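Local structure of acetoin utilization protein AcuB, putative (Vibrio cholerae, 2O16) at residues H38-D43 with D118-I123; I5-M10 with T89-Q94. The protein is of unknown function but, as a tandem CBS-domain protein named for acetoin utilization, may bind a regulatory adenosine-type ligand. All coordinates share one frame; numbering follows the deposited sequence.

Contact 1: H38-D43 with D118-I123; sequences HVPIVD and DVLVGI. With PO4 (phosphate ion), chain C.
L120 turns its CG anti to the backbone N (chi1 -179°), a torsion that carries CD2 to P40; in I123, CG1 instead stands between the backbone N and the carbonyl carbon (chi1 57°), which leaves CG2 to meet the same proline. The P40 ring sits over both residues, CB lying 3.6 Å from L120 CD2 and CG equally close to I123 CG2, each pair crossing at about a right angle. V42 CG1 meets the same L120 CD2 at 4.0 Å, beside the proline rather than opposite it. Branched, apolar residues and a rigid ring suit this buried place because they fill it without polar atoms that would need partners; no hydrogen bond crosses between the segments. The strands run nearly antiparallel (158°) with axes 9.0 Å apart, too far for backbone pairing; they belong to different sheets, which face each other as in the paired CBS domains of a Bateman module. V121 and G122 both face V114, a classic beta bulge that lets L120 and I123 point to the same side. H38 swings its ring away from I123, and ND1 donates a nearly straight bond of 2.8 Å to phosphate O1, with a weak second one to O2. The ion, probably from the crystallisation liquor, lies at the ring edge, in its plane, and is also held by R37 N, T125 OG1 and S127 OG.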
loop_
_atom_site.group_PDB
_atom_site.type_symbol
_atom_site.label_atom_id
_atom_site.label_comp_id
_atom_site.label_asym_id
_atom_site.label_seq_id
_atom_site.Cartn_x
_atom_site.Cartn_y
_atom_site.Cartn_z
ATOM N N HIS A 38 -0.586 -5.903 1.279
ATOM C CA HIS A 38 -0.225 -4.977 0.209
ATOM C C HIS A 38 1.276 -4.908 0.082
ATOM O O HIS A 38 1.961 -4.648 1.073
ATOM C CB HIS A 38 -0.795 -3.566 0.487
ATOM C CG HIS A 38 -2.283 -3.541 0.583
ATOM N ND1 HIS A 38 -2.953 -3.776 1.768
ATOM C CD2 HIS A 38 -3.235 -3.384 -0.368
ATOM C CE1 HIS A 38 -4.255 -3.742 1.546
ATOM N NE2 HIS A 38 -4.453 -3.523 0.258
ATOM N N VAL A 39 1.757 -5.152 -1.136
ATOM C CA VAL A 39 3.179 -5.162 -1.445
ATOM C C VAL A 39 3.395 -4.278 -2.668
ATOM O O VAL A 39 3.018 -4.661 -3.779
ATOM C CB VAL A 39 3.691 -6.558 -1.761
ATOM C CG1 VAL A 39 5.201 -6.535 -2.068
ATOM C CG2 VAL A 39 3.379 -7.532 -0.570
ATOM N N PRO A 40 3.997 -3.113 -2.446
ATOM C CA PRO A 40 4.398 -2.288 -3.577
ATOM C C PRO A 40 5.482 -3.011 -4.444
ATOM O O PRO A 40 6.365 -3.756 -3.924
ATOM C CB PRO A 40 4.956 -1.026 -2.908
ATOM C CG PRO A 40 4.420 -1.066 -1.467
ATOM C CD PRO A 40 4.361 -2.507 -1.144
ATOM N N ILE A 41 5.366 -2.817 -5.749
ATOM C CA ILE A 41 6.338 -3.295 -6.733
ATOM C C ILE A 41 7.217 -2.115 -7.158
ATOM O O ILE A 41 6.700 -1.071 -7.570
ATOM C CB ILE A 41 5.605 -3.868 -7.984
ATOM C CG1 ILE A 41 4.548 -4.932 -7.595
ATOM C CG2 ILE A 41 6.612 -4.353 -9.047
ATOM C CD1 ILE A 41 5.032 -6.033 -6.670
ATOM N N VAL A 42 8.539 -2.259 -7.048
ATOM C CA VAL A 42 9.444 -1.123 -7.280
ATOM C C VAL A 42 10.576 -1.522 -8.206
ATOM O O VAL A 42 10.812 -2.719 -8.404
ATOM C CB VAL A 42 10.051 -0.590 -5.956
ATOM C CG1 VAL A 42 8.950 -0.005 -5.046
ATOM C CG2 VAL A 42 10.846 -1.724 -5.226
ATOM N N ASP A 43 11.272 -0.536 -8.778
ATOM C CA ASP A 43 12.496 -0.837 -9.547
ATOM C C ASP A 43 13.701 -0.808 -8.599
ATOM O O ASP A 43 13.540 -0.629 -7.401
ATOM C CB ASP A 43 12.642 0.115 -10.766
ATOM C CG ASP A 43 13.042 1.547 -10.388
ATOM O OD1 ASP A 43 13.336 1.861 -9.206
ATOM O OD2 ASP A 43 13.061 2.400 -11.313
ATOM N N ASP A 118 9.178 10.222 -7.428
ATOM C CA ASP A 118 9.040 8.833 -7.899
ATOM C C ASP A 118 9.416 7.737 -6.901
ATOM O O ASP A 118 8.902 6.604 -7.053
ATOM C CB ASP A 118 9.798 8.579 -9.208
ATOM C CG ASP A 118 9.145 9.212 -10.419
ATOM O OD1 ASP A 118 7.956 9.632 -10.371
ATOM O OD2 ASP A 118 9.857 9.247 -11.454
ATOM N N VAL A 119 10.279 8.047 -5.917
ATOM C CA VAL A 119 10.701 7.052 -4.888
ATOM C C VAL A 119 9.581 6.748 -3.901
ATOM O O VAL A 119 8.951 7.670 -3.363
ATOM C CB VAL A 119 11.919 7.511 -4.041
ATOM C CG1 VAL A 119 12.313 6.418 -2.999
ATOM C CG2 VAL A 119 13.114 7.855 -4.936
ATOM N N LEU A 120 9.347 5.463 -3.663
ATOM C CA LEU A 120 8.375 5.042 -2.659
ATOM C C LEU A 120 8.932 5.317 -1.267
ATOM O O LEU A 120 9.974 4.748 -0.911
ATOM C CB LEU A 120 8.102 3.552 -2.806
ATOM C CG LEU A 120 7.077 3.016 -1.808
ATOM C CD1 LEU A 120 5.653 3.438 -2.203
ATOM C CD2 LEU A 120 7.224 1.534 -1.783
ATOM N N VAL A 121 8.287 6.205 -0.500
ATOM C CA VAL A 121 8.734 6.500 0.866
ATOM C C VAL A 121 7.834 5.872 1.955
ATOM O O VAL A 121 8.185 5.804 3.150
ATOM C CB VAL A 121 8.926 8.036 1.078
ATOM C CG1 VAL A 121 10.024 8.545 0.132
ATOM C CG2 VAL A 121 7.607 8.819 0.842
ATOM N N GLY A 122 6.662 5.401 1.553
ATOM C CA GLY A 122 5.775 4.804 2.545
ATOM C C GLY A 122 4.510 4.285 1.899
ATOM O O GLY A 122 4.325 4.437 0.700
ATOM N N ILE A 123 3.636 3.681 2.710
ATOM C CA ILE A 123 2.275 3.333 2.274
ATOM C C ILE A 123 1.279 3.712 3.355
ATOM O O ILE A 123 1.630 3.728 4.540
ATOM C CB ILE A 123 2.094 1.814 1.950
ATOM C CG1 ILE A 123 2.477 0.929 3.167
ATOM C CG2 ILE A 123 2.886 1.461 0.651
ATOM C CD1 ILE A 123 2.184 -0.619 2.982
HETATM P P PO4 C . -2.442 -4.228 5.328
HETATM O O1 PO4 C . -1.590 -4.428 4.099
HETATM O O2 PO4 C . -3.816 -3.824 4.828
HETATM O O3 PO4 C . -2.540 -5.592 5.972
HETATM O O4 PO4 C . -1.889 -3.209 6.308
#

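Contact 2: I5-M10 with T89-Q94; sequences IKVEDM and TSVAPQ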
loop_
_atom_site.group_PDB
_atom_site.type_symbol
_atom_site.label_atom_id
_atom_site.label_comp_id
_atom_site.label_asym_id
_atom_site.label_seq_id
_atom_site.Cartn_x
_atom_site.Cartn_y
_atom_site.Cartn_z
ATOM N N ILE A 5 -1.999 17.441 10.547
ATOM C CA ILE A 5 -1.423 16.113 10.311
ATOM C C ILE A 5 -1.238 15.825 8.830
ATOM O O ILE A 5 -2.189 15.918 8.043
ATOM C CB ILE A 5 -2.255 14.962 10.935
ATOM C CG1 ILE A 5 -2.618 15.265 12.386
ATOM C CG2 ILE A 5 -1.456 13.642 10.900
ATOM C CD1 ILE A 5 -3.682 14.286 12.964
ATOM N N LYS A 6 -0.009 15.461 8.473
ATOM C CA LYS A 6 0.352 15.090 7.109
ATOM C C LYS A 6 0.400 13.574 6.982
ATOM O O LYS A 6 0.589 12.865 7.978
ATOM C CB LYS A 6 1.722 15.640 6.778
ATOM C CG LYS A 6 1.788 17.164 6.803
ATOM C CD LYS A 6 3.204 17.631 7.092
ATOM C CE LYS A 6 3.447 19.055 6.572
ATOM N NZ LYS A 6 2.210 19.915 6.591
ATOM N N VAL A 7 0.266 13.094 5.750
ATOM C CA VAL A 7 0.362 11.665 5.437
ATOM C C VAL A 7 1.621 11.044 6.027
ATOM O O VAL A 7 1.558 10.014 6.666
ATOM C CB VAL A 7 0.291 11.448 3.893
ATOM C CG1 VAL A 7 1.004 10.175 3.474
ATOM C CG2 VAL A 7 -1.181 11.472 3.432
ATOM N N GLU A 8 2.763 11.702 5.855
ATOM C CA GLU A 8 4.035 11.183 6.390
ATOM C C GLU A 8 4.066 10.973 7.908
ATOM O O GLU A 8 4.926 10.243 8.407
ATOM C CB GLU A 8 5.203 12.088 5.971
ATOM C CG GLU A 8 5.072 13.536 6.447
ATOM C CD GLU A 8 6.107 14.465 5.809
ATOM O OE1 GLU A 8 7.059 13.982 5.135
ATOM O OE2 GLU A 8 5.959 15.692 5.995
ATOM N N ASP A 9 3.147 11.628 8.627
ATOM C CA ASP A 9 3.065 11.538 10.092
ATOM C C ASP A 9 2.453 10.211 10.536
ATOM O O ASP A 9 2.659 9.765 11.677
ATOM C CB ASP A 9 2.237 12.712 10.664
ATOM C CG ASP A 9 2.895 14.069 10.458
ATOM O OD1 ASP A 9 4.140 14.131 10.379
ATOM O OD2 ASP A 9 2.160 15.097 10.407
ATOM N N MET A 10 1.733 9.541 9.636
ATOM C CA MET A 10 0.989 8.334 10.010
ATOM C C MET A 10 1.200 7.126 9.113
ATOM O O MET A 10 0.719 6.028 9.432
ATOM C CB MET A 10 -0.514 8.661 10.107
ATOM C CG MET A 10 -1.138 9.176 8.800
ATOM S SD MET A 10 -1.551 7.798 7.682
ATOM C CE MET A 10 -3.025 7.157 8.480
ATOM N N THR A 89 -2.360 4.554 -8.154
ATOM C CA THR A 89 -2.761 5.741 -7.395
ATOM C C THR A 89 -1.735 5.935 -6.288
ATOM O O THR A 89 -1.370 4.958 -5.619
ATOM C CB THR A 89 -4.178 5.577 -6.807
ATOM O OG1 THR A 89 -5.090 5.281 -7.875
ATOM C CG2 THR A 89 -4.670 6.888 -6.093
ATOM N N SER A 90 -1.255 7.160 -6.123
ATOM C CA SER A 90 -0.268 7.476 -5.077
ATOM C C SER A 90 -0.536 8.889 -4.541
ATOM O O SER A 90 -1.431 9.632 -5.065
ATOM C CB SER A 90 1.171 7.375 -5.624
ATOM O OG SER A 90 1.360 8.352 -6.636
ATOM N N VAL A 91 0.216 9.255 -3.499
ATOM C CA VAL A 91 0.096 10.583 -2.887
ATOM C C VAL A 91 1.483 11.054 -2.449
ATOM O O VAL A 91 2.375 10.225 -2.227
ATOM C CB VAL A 91 -0.885 10.534 -1.674
ATOM C CG1 VAL A 91 -0.281 9.723 -0.470
ATOM C CG2 VAL A 91 -1.309 11.949 -1.193
ATOM N N ALA A 92 1.669 12.366 -2.305
ATOM C CA ALA A 92 2.924 12.923 -1.748
ATOM C C ALA A 92 2.935 12.905 -0.218
ATOM O O ALA A 92 1.872 12.999 0.414
ATOM C CB ALA A 92 3.157 14.362 -2.272
ATOM N N PRO A 93 4.130 12.752 0.403
ATOM C CA PRO A 93 4.202 12.681 1.867
ATOM C C PRO A 93 3.720 13.920 2.620
ATOM O O PRO A 93 3.309 13.791 3.751
ATOM C CB PRO A 93 5.694 12.476 2.137
ATOM C CG PRO A 93 6.362 13.022 0.937
ATOM C CD PRO A 93 5.467 12.616 -0.195
ATOM N N GLN A 94 3.755 15.097 1.995
ATOM C CA GLN A 94 3.318 16.316 2.669
ATOM C C GLN A 94 1.792 16.507 2.619
ATOM O O GLN A 94 1.262 17.453 3.230
ATOM C CB GLN A 94 4.027 17.548 2.071
ATOM C CG GLN A 94 3.624 17.836 0.621
ATOM C CD GLN A 94 4.486 17.112 -0.423
ATOM O OE1 GLN A 94 5.269 16.195 -0.100
ATOM N NE2 GLN A 94 4.364 17.554 -1.689
#
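This is a surface contact between two loops, the one leading into strand 12-13 and the one running from helix 80-83 to helix 97-106, joined by one backbone hydrogen bond and a little apolar packing. E8 N donates to P93 O at 3.0 Å, in the carbonyl plane and on a lone pair. The E8 side chain then folds back over the same peptide: with CG between the backbone N and the carbonyl carbon (chi1 59°), CG comes within 3.2 Å of P93 O, and the extended chain carries OE1 to 3.6 Å from P93 CB. Further in, V7 sends CG1 tip to tip against V91 CG1, 4.2 Å away, a beta-branched pair that continues into a buried patch where V7 also touches S100, V114 and I124. K6 rests its CG against Q94 O while the chain carries the amino group onward, as suits a lysine at the partly exposed rim. The turn that presents E8 N is fixed from within: D9 N bonds to K6 O, and K6 N reaches D9 OD2 at 2.9 Å, nearly straight but from above the carboxylate plane. Segment 5-10 thus packs on the second CBS repeat, and strand 12-13, which follows it, pairs with strand 119-124 there, as is usual in paired CBS domains. P93, lacking an N-H, gives E8 a rigid apolar surface and keeps its carbonyl as acceptor; with both bonded atoms in the backbone, the polar link probably reflects how the loops are shaped, while proline and valines supply the apolar part.

Along the chain the segments alternate: 5-10, 38-43, 89-94, then 118-123, so each contact ties a part of the first CBS range to a part of the second. Their centres lie about 13 Å apart, and the nearest atoms come within about 4 Å without touching. Contact 1 sits in the interior, its centre about 8 Å from the centre of the chain, where the two sheets face each other; the centre of contact 2 lies farther out, about 12 Å from that of the chain, on the loops beside helix 97-106. The three-stranded sheet connects them, since strand 119-124 supplies contact 1 and its I124 packs against V7 of contact 2. Together they join the two repeats both at their shared interior and through the N-terminal segment.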